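Local atomic coordinates of taurine dioxygenase (Burkholderia ambifaria, PDB entry 5VN6), a protein that probably catalyses the iron- and 2-oxoglutarate-dependent oxygenation of taurine, and here holds a magnesium ion at its metal site. Residues A[105-110]-A[200-205]; A[114-119]-A[259-264]; A[134-139]-A[244-249]; A[158-163]-A[185-190]. All blocks are in the same frame, centred on the assembly; numbering follows the deposited sequence.

Overall arrangement
Followed from the N terminus, the chain passes the first halves of contacts 1, 2, 3 and 4 in that order. Contact 4 closes first, joining 158-163 to 185-190 as neighbouring strands, and its short loop lies within the spans of the other three. Contact 1 closes next, when 200-205 returns to the metal-binding loop 105-110; its span crosses those of contacts 2 and 3. Contact 3 then pairs 244-249 with 134-139, and contact 2 closes last and encloses contact 3, bringing 259-264 against 114-119. Together they tie three sheets to the metal loop: Asn-261 links contacts 1 and 2, Met-138 links contacts 1, 2 and 3, and Ser-110 meets His-160 between contacts 1 and 4.

Contact 1: A[105-110]-A[200-205]; sequences WHSDAS and VLYVNA. With MG (magnesium ion), chain C.
Asn-204 reaches across to the metal-binding loop and holds Ser-110. Its ND2 gives a hydrogen bond of 2.9 Å to Ser-110 OG, nearly straight at 167° and in the plane of the amide. What brings the amide there is the first torsion, chi1 72°, which folds CG back between the backbone N and the carbonyl carbon and lays it against Ser-107 N, with Asn-204 CG and Ser-107 N 3.5 Å apart. The other end of the amide, OD1, lies alongside His-106 CB at 3.6 Å and accepts from Phe-206 N, so both ends are fixed. Ser-110 OG has a second partner in His-160 ND1.

Tyr-202 approaches the same turn obliquely. Its OH touches Ser-110 CB at 3.5 Å, while Ser-107 OG, turned away from its own backbone N (chi1 -177°), passes the ring and bonds to Asn-261 O. Ser-107 to Ser-110 is a type II turn. At the other end of the contact Ala-205 N donates to Trp-105 O at 3.1 Å.

Across the loop from Asn-204, the His-106 ring turns to the metal: His-106 NE2 stands 2.4 Å from the magnesium ion and Asp-108 OD1 2.3 Å from it, and His-266 adds the third protein ligand. This His-X-Asp...His set is the facial triad that holds iron in this class of dioxygenase. The polar chemistry therefore runs in shells: Asn-204 ties the far end of the turn through Ser-110 OG, the turn contains Asp-108 and follows His-106, and the bond from His-106 ND1 to Ala-104 O steadies the ring itself.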
loop_
_atom_site.group_PDB
_atom_site.type_symbol
_atom_site.label_atom_id
_atom_site.label_comp_id
_atom_site.label_asym_id
_atom_site.label_seq_id
_atom_site.Cartn_x
_atom_site.Cartn_y
_atom_site.Cartn_z
ATOM N N TRP A 105 6.573 7.540 -0.061
ATOM C CA TRP A 105 6.373 7.498 1.385
ATOM C C TRP A 105 7.239 8.574 2.052
ATOM O O TRP A 105 8.464 8.460 2.099
ATOM C CB TRP A 105 6.674 6.099 1.916
ATOM C CG TRP A 105 5.518 5.178 1.637
ATOM C CD1 TRP A 105 5.487 4.129 0.760
ATOM C CD2 TRP A 105 4.201 5.275 2.198
ATOM N NE1 TRP A 105 4.234 3.547 0.763
ATOM C CE2 TRP A 105 3.431 4.233 1.638
ATOM C CE3 TRP A 105 3.606 6.137 3.131
ATOM C CZ2 TRP A 105 2.094 4.029 1.975
ATOM C CZ3 TRP A 105 2.275 5.934 3.469
ATOM C CH2 TRP A 105 1.533 4.875 2.892
ATOM N N HIS A 106 6.612 9.629 2.559
ATOM C CA HIS A 106 7.371 10.710 3.158
ATOM C C HIS A 106 6.642 11.279 4.360
ATOM O O HIS A 106 5.411 11.236 4.464
ATOM C CB HIS A 106 7.660 11.844 2.140
ATOM C CG HIS A 106 6.439 12.567 1.659
ATOM N ND1 HIS A 106 5.537 12.011 0.772
ATOM C CD2 HIS A 106 5.981 13.814 1.928
ATOM C CE1 HIS A 106 4.570 12.879 0.527
ATOM N NE2 HIS A 106 4.820 13.984 1.210
ATOM N N SER A 107 7.427 11.832 5.265
ATOM C CA SER A 107 6.924 12.710 6.307
ATOM C C SER A 107 7.194 14.137 5.859
ATOM O O SER A 107 8.338 14.473 5.525
ATOM C CB SER A 107 7.604 12.419 7.645
ATOM O OG SER A 107 7.058 13.234 8.660
ATOM N N ASP A 108 6.142 14.960 5.826
ATOM C CA ASP A 108 6.237 16.299 5.238
ATOM C C ASP A 108 7.428 17.091 5.768
ATOM O O ASP A 108 7.607 17.237 6.985
ATOM C CB ASP A 108 4.943 17.078 5.492
ATOM C CG ASP A 108 3.971 16.977 4.331
ATOM O OD1 ASP A 108 4.369 16.465 3.258
ATOM O OD2 ASP A 108 2.802 17.386 4.499
ATOM N N ALA A 109 8.255 17.574 4.828
ATOM C CA ALA A 109 9.331 18.529 5.092
ATOM C C ALA A 109 10.244 18.082 6.231
ATOM O O ALA A 109 10.696 18.891 7.041
ATOM C CB ALA A 109 8.771 19.926 5.376
ATOM N N SER A 110 10.516 16.779 6.306
ATOM C CA SER A 110 11.520 16.319 7.254
ATOM C C SER A 110 12.920 16.798 6.880
ATOM O O SER A 110 13.851 16.636 7.679
ATOM C CB SER A 110 11.464 14.782 7.361
ATOM O OG SER A 110 11.941 14.175 6.171
ATOM N N VAL A 200 9.026 6.859 17.266
ATOM C CA VAL A 200 8.644 6.945 15.864
ATOM C C VAL A 200 9.847 6.544 15.021
ATOM O O VAL A 200 10.944 7.073 15.218
ATOM C CB VAL A 200 8.179 8.367 15.495
ATOM C CG1 VAL A 200 7.642 8.405 14.043
ATOM C CG2 VAL A 200 7.144 8.862 16.488
ATOM N N LEU A 201 9.649 5.623 14.086
ATOM C CA LEU A 201 10.678 5.376 13.084
ATOM C C LEU A 201 10.708 6.557 12.117
ATOM O O LEU A 201 9.790 6.737 11.306
ATOM C CB LEU A 201 10.432 4.050 12.367
ATOM C CG LEU A 201 11.429 3.702 11.255
ATOM C CD1 LEU A 201 12.886 3.675 11.773
ATOM C CD2 LEU A 201 11.042 2.368 10.574
ATOM N N TYR A 202 11.774 7.359 12.199
ATOM C CA TYR A 202 11.817 8.661 11.541
ATOM C C TYR A 202 12.864 8.740 10.425
ATOM O O TYR A 202 13.738 9.617 10.430
ATOM C CB TYR A 202 12.060 9.749 12.611
ATOM C CG TYR A 202 11.657 11.117 12.135
ATOM C CD1 TYR A 202 12.588 12.138 12.029
ATOM C CD2 TYR A 202 10.332 11.381 11.767
ATOM C CE1 TYR A 202 12.229 13.387 11.572
ATOM C CE2 TYR A 202 9.967 12.620 11.292
ATOM C CZ TYR A 202 10.931 13.626 11.207
ATOM O OH TYR A 202 10.596 14.873 10.751
ATOM N N VAL A 203 12.764 7.843 9.449
ATOM C CA VAL A 203 13.449 7.966 8.168
ATOM C C VAL A 203 12.415 7.740 7.070
ATOM O O VAL A 203 11.451 6.990 7.247
ATOM C CB VAL A 203 14.632 6.979 8.036
ATOM C CG1 VAL A 203 15.755 7.368 9.024
ATOM C CG2 VAL A 203 14.157 5.505 8.267
ATOM N N ASN A 204 12.596 8.411 5.938
ATOM C CA ASN A 204 11.606 8.344 4.863
ATOM C C ASN A 204 12.304 8.633 3.534
ATOM O O ASN A 204 13.538 8.651 3.453
ATOM C CB ASN A 204 10.429 9.300 5.142
ATOM C CG ASN A 204 10.794 10.776 4.981
ATOM O OD1 ASN A 204 10.802 11.296 3.872
ATOM N ND2 ASN A 204 11.034 11.463 6.094
ATOM N N ALA A 205 11.500 8.886 2.488
ATOM C CA ALA A 205 12.038 9.069 1.141
ATOM C C ALA A 205 13.028 10.226 1.076
ATOM O O ALA A 205 13.925 10.225 0.228
ATOM C CB ALA A 205 10.901 9.285 0.133
HETATM MG MG MG C . 3.184 15.678 1.504
#

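Contact 2: A[114-119]-A[259-264]; sequences APPFGC and WDNRAT
Trp-259 turns an indole face to Cys-119, whose CB sits over it, 3.7 Å from the centroid of the six-membered ring, a CH-pi contact. Cys-119 SG follows obliquely as a sulfur-aromatic contact. The backbones of this pair bond to each other: Trp-259 N donates to Cys-119 O at 3.2 Å, and the return bond from Cys-119 N is weak.

Asp-260 points to the other side of the sheet, where its carboxylate takes hold of Arg-262. Arg-262 NE meets Asp-260 OD1 at 2.8 Å, almost straight at 173°, and NH2 reaches OD2, a side-on grip that completes a salt bridge. The backbone N of Arg-262 comes to OD1 from the opposite face, forming an Asx turn. His-193 and Glu-195 add outside partners to Asp-260 OD2 and Arg-262 NH2 respectively.

Asn-261 joins the chains twice. Its N donates to Phe-117 O at 2.8 Å, and its ND2, with the acceptor in the amide plane, bonds Pro-116 O at 3.0 Å. OD1 is thereby turned to accept from the backbone N of the metal ligand Asp-108.

Arg-262 bends at chi3 (-66°), which lays its guanidinium against Phe-117: CE1 of the ring is over one guanidinium face, 3.4 Å from NH2, with the planes inclined at 44°. Further on, Thr-264 OG1 turns back to Asp-260 O at 2.9 Å.

An antiparallel pair that opens into a turn next to the metal-binding loop is in keeping with the double-stranded beta-helix (cupin) core of this family; here strands 118-125 and 256-260 are neighbours in the large sheet.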
loop_
_atom_site.group_PDB
_atom_site.type_symbol
_atom_site.label_atom_id
_atom_site.label_comp_id
_atom_site.label_asym_id
_atom_site.label_seq_id
_atom_site.Cartn_x
_atom_site.Cartn_y
_atom_site.Cartn_z
ATOM N N ALA A 114 13.018 22.068 11.543
ATOM C CA ALA A 114 11.817 21.896 12.358
ATOM C C ALA A 114 10.695 21.514 11.408
ATOM O O ALA A 114 9.987 22.382 10.877
ATOM C CB ALA A 114 11.492 23.163 13.152
ATOM N N PRO A 115 10.498 20.213 11.172
ATOM C CA PRO A 115 9.436 19.795 10.269
ATOM C C PRO A 115 8.076 20.092 10.861
ATOM O O PRO A 115 7.913 20.142 12.095
ATOM C CB PRO A 115 9.666 18.276 10.130
ATOM C CG PRO A 115 11.107 18.073 10.460
ATOM C CD PRO A 115 11.448 19.132 11.476
ATOM N N PRO A 116 7.051 20.280 10.020
ATOM C CA PRO A 116 5.724 20.668 10.519
ATOM C C PRO A 116 5.082 19.621 11.420
ATOM O O PRO A 116 5.306 18.413 11.289
ATOM C CB PRO A 116 4.897 20.859 9.235
ATOM C CG PRO A 116 5.680 20.176 8.150
ATOM C CD PRO A 116 7.115 20.275 8.548
ATOM N N PHE A 117 4.228 20.124 12.308
ATOM C CA PHE A 117 3.435 19.314 13.231
ATOM C C PHE A 117 2.440 18.447 12.472
ATOM O O PHE A 117 2.235 17.265 12.803
ATOM C CB PHE A 117 2.745 20.304 14.192
ATOM C CG PHE A 117 1.549 19.778 14.961
ATOM C CD1 PHE A 117 1.632 19.619 16.345
ATOM C CD2 PHE A 117 0.313 19.577 14.343
ATOM C CE1 PHE A 117 0.531 19.197 17.080
ATOM C CE2 PHE A 117 -0.788 19.148 15.070
ATOM C CZ PHE A 117 -0.681 18.965 16.443
ATOM N N GLY A 118 1.819 19.021 11.449
ATOM C CA GLY A 118 0.746 18.346 10.751
ATOM C C GLY A 118 0.048 19.321 9.835
ATOM O O GLY A 118 0.549 20.426 9.585
ATOM N N CYS A 119 -1.147 18.923 9.400
ATOM C CA CYS A 119 -1.820 19.589 8.299
ATOM C C CYS A 119 -3.323 19.327 8.357
ATOM O O CYS A 119 -3.772 18.254 8.782
ATOM C CB CYS A 119 -1.235 19.085 6.971
ATOM S SG CYS A 119 -1.858 19.870 5.492
ATOM N N TRP A 259 -3.886 15.321 9.930
ATOM C CA TRP A 259 -2.924 14.301 10.335
ATOM C C TRP A 259 -1.761 14.861 11.140
ATOM O O TRP A 259 -1.365 16.030 11.003
ATOM C CB TRP A 259 -2.379 13.498 9.140
ATOM C CG TRP A 259 -1.458 14.211 8.189
ATOM C CD1 TRP A 259 -0.087 14.243 8.227
ATOM C CD2 TRP A 259 -1.847 14.922 7.004
ATOM N NE1 TRP A 259 0.397 14.969 7.151
ATOM C CE2 TRP A 259 -0.663 15.384 6.383
ATOM C CE3 TRP A 259 -3.085 15.222 6.416
ATOM C CZ2 TRP A 259 -0.681 16.130 5.197
ATOM C CZ3 TRP A 259 -3.104 15.956 5.236
ATOM C CH2 TRP A 259 -1.903 16.406 4.641
ATOM N N ASP A 260 -1.224 13.975 11.984
ATOM C CA ASP A 260 -0.077 14.244 12.844
ATOM C C ASP A 260 1.166 13.841 12.063
ATOM O O ASP A 260 1.498 12.663 11.967
ATOM C CB ASP A 260 -0.221 13.492 14.168
ATOM C CG ASP A 260 1.000 13.658 15.107
ATOM O OD1 ASP A 260 2.055 14.197 14.708
ATOM O OD2 ASP A 260 0.887 13.252 16.279
ATOM N N ASN A 261 1.869 14.837 11.526
ATOM C CA ASN A 261 3.000 14.587 10.643
ATOM C C ASN A 261 4.187 13.997 11.389
ATOM O O ASN A 261 5.063 13.394 10.767
ATOM C CB ASN A 261 3.372 15.898 9.939
ATOM C CG ASN A 261 4.421 15.719 8.864
ATOM O OD1 ASN A 261 4.243 14.926 7.925
ATOM N ND2 ASN A 261 5.499 16.502 8.956
ATOM N N ARG A 262 4.209 14.134 12.711
ATOM C CA ARG A 262 5.313 13.619 13.501
ATOM C C ARG A 262 5.263 12.108 13.596
ATOM O O ARG A 262 6.311 11.456 13.673
ATOM C CB ARG A 262 5.278 14.242 14.902
ATOM C CG ARG A 262 5.172 15.745 14.867
ATOM C CD ARG A 262 4.712 16.305 16.207
ATOM N NE ARG A 262 3.345 15.903 16.530
ATOM C CZ ARG A 262 2.678 16.373 17.574
ATOM N NH1 ARG A 262 3.252 17.271 18.380
ATOM N NH2 ARG A 262 1.450 15.955 17.809
ATOM N N ALA A 263 4.063 11.535 13.596
ATOM C CA ALA A 263 3.893 10.107 13.814
ATOM C C ALA A 263 3.655 9.319 12.536
ATOM O O ALA A 263 3.590 8.094 12.598
ATOM C CB ALA A 263 2.716 9.854 14.778
ATOM N N THR A 264 3.497 9.979 11.395
ATOM C CA THR A 264 3.059 9.321 10.173
ATOM C C THR A 264 3.956 9.659 8.989
ATOM O O THR A 264 4.733 10.617 9.011
ATOM C CB THR A 264 1.620 9.727 9.803
ATOM O OG1 THR A 264 1.588 11.133 9.497
ATOM C CG2 THR A 264 0.669 9.439 10.951
#

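Contact 3: A[134-139]-A[244-249]; sequences MWANMV and EYQVRW
An antiparallel strand pair forms one side of a three-stranded sheet, with Trp-135 and Val-247 as its hydrogen-bonded pair: Trp-135 N donates to Val-247 O at 3.0 Å, and Val-247 N returns the bond to Trp-135 O at 2.9 Å. The ladder runs on to Asn-137 N, which gives a bond of 2.8 Å to Tyr-245 O. There the strand ends and a helix starts. Asn-137 is its N-cap; OD1 accepts from Leu-140 N and, weakly, from Val-139 N.

On one face lie Met-134, Ala-136, Gln-246 and Arg-248. Met-134 runs straight out to SD and then bends (chi3 62°), which swings CE across to Gln-246 OE1 at a close 3.1 Å. The amide is turned this way while its NE2 donates to Ala-240 O. Arg-248 stays extended past Met-134, whose CG is 3.9 Å from Arg-248 CD. Arg-248 NE forms a salt bridge with Asp-132, and Arg-248 NH2 bonds Pro-243 O of the second subunit. Trp-105 from the metal-binding loop covers Ala-136 and Gln-246.

Strand 133-137 is the middle one of the sheet, with 246-249 to one side and 264-268, which carries the metal ligand His-266, to the other. The face with Trp-135 and Val-247 turns Trp-135 toward His-266. On that face Trp-135 CB meets Val-247 CG1 at 4.0 Å. The Trp-135 and Trp-249 side chains lie side by side and point the same way, with Trp-249 CB at the indole edge, 4.0 Å from Trp-135 CZ3. Trp-135 also makes edge-to-face contacts with Trp-259 and Phe-51, and Trp-249 stacks on Phe-51.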
loop_
_atom_site.group_PDB
_atom_site.type_symbol
_atom_site.label_atom_id
_atom_site.label_comp_id
_atom_site.label_asym_id
_atom_site.label_seq_id
_atom_site.Cartn_x
_atom_site.Cartn_y
_atom_site.Cartn_z
ATOM N N MET A 134 -2.694 7.950 1.041
ATOM C CA MET A 134 -2.453 6.925 2.044
ATOM C C MET A 134 -1.591 7.486 3.150
ATOM O O MET A 134 -0.779 8.383 2.916
ATOM C CB MET A 134 -1.755 5.693 1.448
ATOM C CG MET A 134 -2.459 5.142 0.218
ATOM S SD MET A 134 -1.569 3.728 -0.445
ATOM C CE MET A 134 -1.694 2.599 0.936
ATOM N N TRP A 135 -1.782 6.955 4.360
ATOM C CA TRP A 135 -0.931 7.250 5.501
ATOM C C TRP A 135 -0.425 5.948 6.104
ATOM O O TRP A 135 -1.088 4.913 6.021
ATOM C CB TRP A 135 -1.672 8.065 6.607
ATOM C CG TRP A 135 -1.929 9.494 6.285
ATOM C CD1 TRP A 135 -1.241 10.566 6.753
ATOM C CD2 TRP A 135 -2.975 10.020 5.445
ATOM N NE1 TRP A 135 -1.780 11.728 6.256
ATOM C CE2 TRP A 135 -2.844 11.420 5.448
ATOM C CE3 TRP A 135 -3.999 9.436 4.687
ATOM C CZ2 TRP A 135 -3.700 12.259 4.724
ATOM C CZ3 TRP A 135 -4.842 10.259 3.965
ATOM C CH2 TRP A 135 -4.691 11.657 3.989
ATOM N N ALA A 136 0.745 6.019 6.751
ATOM C CA ALA A 136 1.340 4.882 7.434
ATOM C C ALA A 136 1.692 5.286 8.866
ATOM O O ALA A 136 2.111 6.421 9.118
ATOM C CB ALA A 136 2.592 4.376 6.699
ATOM N N ASN A 137 1.491 4.363 9.799
ATOM C CA ASN A 137 1.721 4.593 11.225
ATOM C C ASN A 137 3.179 4.249 11.522
ATOM O O ASN A 137 3.546 3.079 11.615
ATOM C CB ASN A 137 0.744 3.751 12.043
ATOM C CG ASN A 137 0.910 3.922 13.544
ATOM O OD1 ASN A 137 1.968 4.309 14.041
ATOM N ND2 ASN A 137 -0.150 3.616 14.280
ATOM N N MET A 138 4.031 5.265 11.656
ATOM C CA MET A 138 5.437 4.970 11.919
ATOM C C MET A 138 5.731 4.731 13.398
ATOM O O MET A 138 6.875 4.418 13.741
ATOM C CB MET A 138 6.324 6.098 11.370
ATOM C CG MET A 138 6.093 6.358 9.887
ATOM S SD MET A 138 6.086 4.860 8.842
ATOM C CE MET A 138 7.812 4.362 9.030
ATOM N N VAL A 139 4.742 4.898 14.279
ATOM C CA VAL A 139 4.872 4.424 15.661
ATOM C C VAL A 139 4.823 2.898 15.694
ATOM O O VAL A 139 5.678 2.224 16.288
ATOM C CB VAL A 139 3.765 5.039 16.542
ATOM C CG1 VAL A 139 3.722 4.375 17.949
ATOM C CG2 VAL A 139 3.923 6.580 16.645
ATOM N N GLU A 244 -0.062 -3.501 6.729
ATOM C CA GLU A 244 -0.556 -3.539 8.108
ATOM C C GLU A 244 -0.523 -2.173 8.785
ATOM O O GLU A 244 -1.286 -1.934 9.723
ATOM C CB GLU A 244 0.268 -4.526 8.939
ATOM C CG GLU A 244 -0.259 -5.960 8.891
ATOM C CD GLU A 244 0.119 -6.686 7.610
ATOM O OE1 GLU A 244 0.910 -6.115 6.807
ATOM O OE2 GLU A 244 -0.369 -7.821 7.406
ATOM N N TYR A 245 0.352 -1.278 8.347
ATOM C CA TYR A 245 0.516 0.022 8.996
ATOM C C TYR A 245 -0.246 1.128 8.289
ATOM O O TYR A 245 -0.117 2.299 8.675
ATOM C CB TYR A 245 2.003 0.411 9.043
ATOM C CG TYR A 245 2.911 -0.632 9.639
ATOM C CD1 TYR A 245 2.435 -1.552 10.590
ATOM C CD2 TYR A 245 4.261 -0.694 9.260
ATOM C CE1 TYR A 245 3.286 -2.527 11.141
ATOM C CE2 TYR A 245 5.106 -1.641 9.804
ATOM C CZ TYR A 245 4.618 -2.551 10.750
ATOM O OH TYR A 245 5.476 -3.486 11.282
ATOM N N GLN A 246 -1.024 0.792 7.263
ATOM C CA GLN A 246 -1.489 1.763 6.288
ATOM C C GLN A 246 -2.997 1.963 6.365
ATOM O O GLN A 246 -3.758 1.080 6.774
ATOM C CB GLN A 246 -1.115 1.336 4.854
ATOM C CG GLN A 246 0.380 1.385 4.562
ATOM C CD GLN A 246 0.693 0.808 3.188
ATOM O OE1 GLN A 246 -0.196 0.324 2.507
ATOM N NE2 GLN A 246 1.960 0.800 2.811
ATOM N N VAL A 247 -3.419 3.141 5.909
ATOM C CA VAL A 247 -4.815 3.406 5.595
ATOM C C VAL A 247 -4.839 4.130 4.260
ATOM O O VAL A 247 -3.904 4.862 3.919
ATOM C CB VAL A 247 -5.532 4.221 6.705
ATOM C CG1 VAL A 247 -4.875 5.623 6.943
ATOM C CG2 VAL A 247 -7.002 4.370 6.390
ATOM N N ARG A 248 -5.905 3.907 3.491
ATOM C CA ARG A 248 -6.082 4.514 2.176
ATOM C C ARG A 248 -7.406 5.257 2.146
ATOM O O ARG A 248 -8.444 4.684 2.472
ATOM C CB ARG A 248 -6.036 3.466 1.052
ATOM C CG ARG A 248 -6.237 4.076 -0.343
ATOM C CD ARG A 248 -5.502 3.294 -1.415
ATOM N NE ARG A 248 -5.752 3.816 -2.758
ATOM C CZ ARG A 248 -5.018 3.515 -3.831
ATOM N NH1 ARG A 248 -5.314 4.041 -5.013
ATOM N NH2 ARG A 248 -3.981 2.703 -3.722
ATOM N N TRP A 249 -7.368 6.532 1.761
ATOM C CA TRP A 249 -8.532 7.398 1.832
ATOM C C TRP A 249 -8.901 7.848 0.431
ATOM O O TRP A 249 -8.025 8.230 -0.354
ATOM C CB TRP A 249 -8.252 8.607 2.730
ATOM C CG TRP A 249 -9.328 9.648 2.794
ATOM C CD1 TRP A 249 -9.279 10.920 2.264
ATOM C CD2 TRP A 249 -10.599 9.542 3.456
ATOM N NE1 TRP A 249 -10.438 11.591 2.545
ATOM C CE2 TRP A 249 -11.269 10.775 3.270
ATOM C CE3 TRP A 249 -11.242 8.522 4.169
ATOM C CZ2 TRP A 249 -12.543 11.026 3.797
ATOM C CZ3 TRP A 249 -12.521 8.770 4.685
ATOM C CH2 TRP A 249 -13.147 10.017 4.501
#

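Contact 4: A[158-163]-A[185-190]; sequences ARHSIE and AEHPVV
His-187 presents its ring edge to the face of His-160, a T-shaped pair with the planes at 77° and CD2 of His-187 3.5 Å from CD2 of His-160. The rings sit on the same side of the sheet, and the His-160 ring is tied further: His-160 ND1 bonds Ser-110 OG, while His-160 NE2 is 2.9 Å from a water that donates to His-187 O. Next to them Ala-158 CB packs on Val-189 CG2 at 3.8 Å.

Across the other face Arg-159 and Glu-186 cross obliquely. Arg-159 NH2 and Glu-186 OE1 are 3.6 Å apart, but the oxygen stands over the guanidinium face and no N-H points at it, so this salt bridge is one of charge alone. Outside partners are Asp-184 O, hydrogen-bonded to Arg-159 NH1, and Arg-157, in a salt bridge with Glu-186 OE2.

Four backbone bonds hold the antiparallel pair, among them His-187 N to Ala-158 O and His-160 N to Ala-185 O, both 2.8 Å. The two strands form the middle of a four-stranded sheet, with 199-201 beyond 185-192 and 207-210 beyond 157-160; the connection between them carries helix 172-181, where Leu-178 meets Ile-162.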
loop_
_atom_site.group_PDB
_atom_site.type_symbol
_atom_site.label_atom_id
_atom_site.label_comp_id
_atom_site.label_asym_id
_atom_site.label_seq_id
_atom_site.Cartn_x
_atom_site.Cartn_y
_atom_site.Cartn_z
ATOM N N ALA A 158 20.412 10.661 10.972
ATOM C CA ALA A 158 20.437 10.587 9.513
ATOM C C ALA A 158 20.047 11.939 8.941
ATOM O O ALA A 158 19.410 12.748 9.618
ATOM C CB ALA A 158 19.494 9.491 9.005
ATOM N N ARG A 159 20.429 12.185 7.684
ATOM C CA ARG A 159 20.177 13.474 7.046
ATOM C C ARG A 159 19.058 13.378 6.009
ATOM O O ARG A 159 18.938 12.367 5.303
ATOM C CB ARG A 159 21.458 14.047 6.430
ATOM C CG ARG A 159 22.274 14.825 7.492
ATOM C CD ARG A 159 23.511 15.551 6.975
ATOM N NE ARG A 159 24.390 15.900 8.091
ATOM C CZ ARG A 159 24.223 16.950 8.900
ATOM N NH1 ARG A 159 23.219 17.791 8.723
ATOM N NH2 ARG A 159 25.068 17.161 9.895
ATOM N N HIS A 160 18.228 14.429 5.963
ATOM C CA HIS A 160 17.059 14.550 5.090
ATOM C C HIS A 160 17.265 15.747 4.179
ATOM O O HIS A 160 17.479 16.862 4.666
ATOM C CB HIS A 160 15.784 14.749 5.901
ATOM C CG HIS A 160 15.553 13.700 6.937
ATOM N ND1 HIS A 160 14.362 13.018 7.040
ATOM C CD2 HIS A 160 16.357 13.208 7.911
ATOM C CE1 HIS A 160 14.434 12.162 8.041
ATOM N NE2 HIS A 160 15.639 12.243 8.578
ATOM N N SER A 161 17.190 15.530 2.871
ATOM C CA SER A 161 17.735 16.489 1.922
ATOM C C SER A 161 16.662 16.990 0.970
ATOM O O SER A 161 16.001 16.194 0.303
ATOM C CB SER A 161 18.890 15.864 1.122
ATOM O OG SER A 161 19.222 16.675 0.019
ATOM N N ILE A 162 16.521 18.313 0.871
ATOM C CA ILE A 162 15.692 18.814 -0.214
ATOM C C ILE A 162 16.517 18.870 -1.492
ATOM O O ILE A 162 15.966 18.758 -2.599
ATOM C CB ILE A 162 15.072 20.181 0.126
ATOM C CG1 ILE A 162 13.971 20.514 -0.881
ATOM C CG2 ILE A 162 16.128 21.289 0.080
ATOM C CD1 ILE A 162 13.129 21.704 -0.504
ATOM N N GLU A 163 17.842 19.014 -1.358
ATOM C CA GLU A 163 18.728 19.017 -2.517
ATOM C C GLU A 163 18.519 17.789 -3.393
ATOM O O GLU A 163 18.425 17.898 -4.621
ATOM C CB GLU A 163 20.193 19.083 -2.076
ATOM C CG GLU A 163 21.115 18.879 -3.258
ATOM C CD GLU A 163 22.584 18.814 -2.912
ATOM O OE1 GLU A 163 22.952 18.258 -1.862
ATOM O OE2 GLU A 163 23.377 19.337 -3.713
ATOM N N ALA A 185 19.052 18.403 6.756
ATOM C CA ALA A 185 18.788 18.381 8.186
ATOM C C ALA A 185 19.065 16.996 8.764
ATOM O O ALA A 185 18.591 15.980 8.240
ATOM C CB ALA A 185 17.343 18.801 8.472
ATOM N N GLU A 186 19.821 16.961 9.853
ATOM C CA GLU A 186 20.045 15.723 10.582
ATOM C C GLU A 186 18.956 15.569 11.635
ATOM O O GLU A 186 18.644 16.526 12.358
ATOM C CB GLU A 186 21.418 15.717 11.250
ATOM C CG GLU A 186 21.666 14.480 12.094
ATOM C CD GLU A 186 23.111 14.370 12.568
ATOM O OE1 GLU A 186 24.015 14.253 11.717
ATOM O OE2 GLU A 186 23.337 14.442 13.800
ATOM N N HIS A 187 18.394 14.371 11.726
ATOM C CA HIS A 187 17.345 14.027 12.676
ATOM C C HIS A 187 17.645 12.677 13.303
ATOM O O HIS A 187 18.254 11.815 12.659
ATOM C CB HIS A 187 15.969 13.956 11.998
ATOM C CG HIS A 187 15.524 15.261 11.423
ATOM N ND1 HIS A 187 15.319 16.379 12.200
ATOM C CD2 HIS A 187 15.254 15.631 10.151
ATOM C CE1 HIS A 187 14.945 17.386 11.431
ATOM N NE2 HIS A 187 14.878 16.951 10.185
ATOM N N PRO A 188 17.199 12.447 14.536
ATOM C CA PRO A 188 17.292 11.094 15.092
ATOM C C PRO A 188 16.522 10.119 14.212
ATOM O O PRO A 188 15.437 10.431 13.713
ATOM C CB PRO A 188 16.638 11.223 16.472
ATOM C CG PRO A 188 15.720 12.416 16.340
ATOM C CD PRO A 188 16.445 13.357 15.416
ATOM N N VAL A 189 17.101 8.929 14.032
ATOM C CA VAL A 189 16.428 7.856 13.305
ATOM C C VAL A 189 15.243 7.337 14.108
ATOM O O VAL A 189 14.195 6.991 13.546
ATOM C CB VAL A 189 17.431 6.738 12.977
ATOM C CG1 VAL A 189 16.708 5.467 12.516
ATOM C CG2 VAL A 189 18.430 7.215 11.912
ATOM N N VAL A 190 15.383 7.286 15.427
ATOM C CA VAL A 190 14.298 6.932 16.334
ATOM C C VAL A 190 13.868 8.226 16.998
ATOM O O VAL A 190 14.607 8.778 17.823
ATOM C CB VAL A 190 14.740 5.900 17.379
ATOM C CG1 VAL A 190 13.578 5.518 18.287
ATOM C CG2 VAL A 190 15.354 4.702 16.704
HETATM O O HOH W 1 16.416 10.548 10.751
#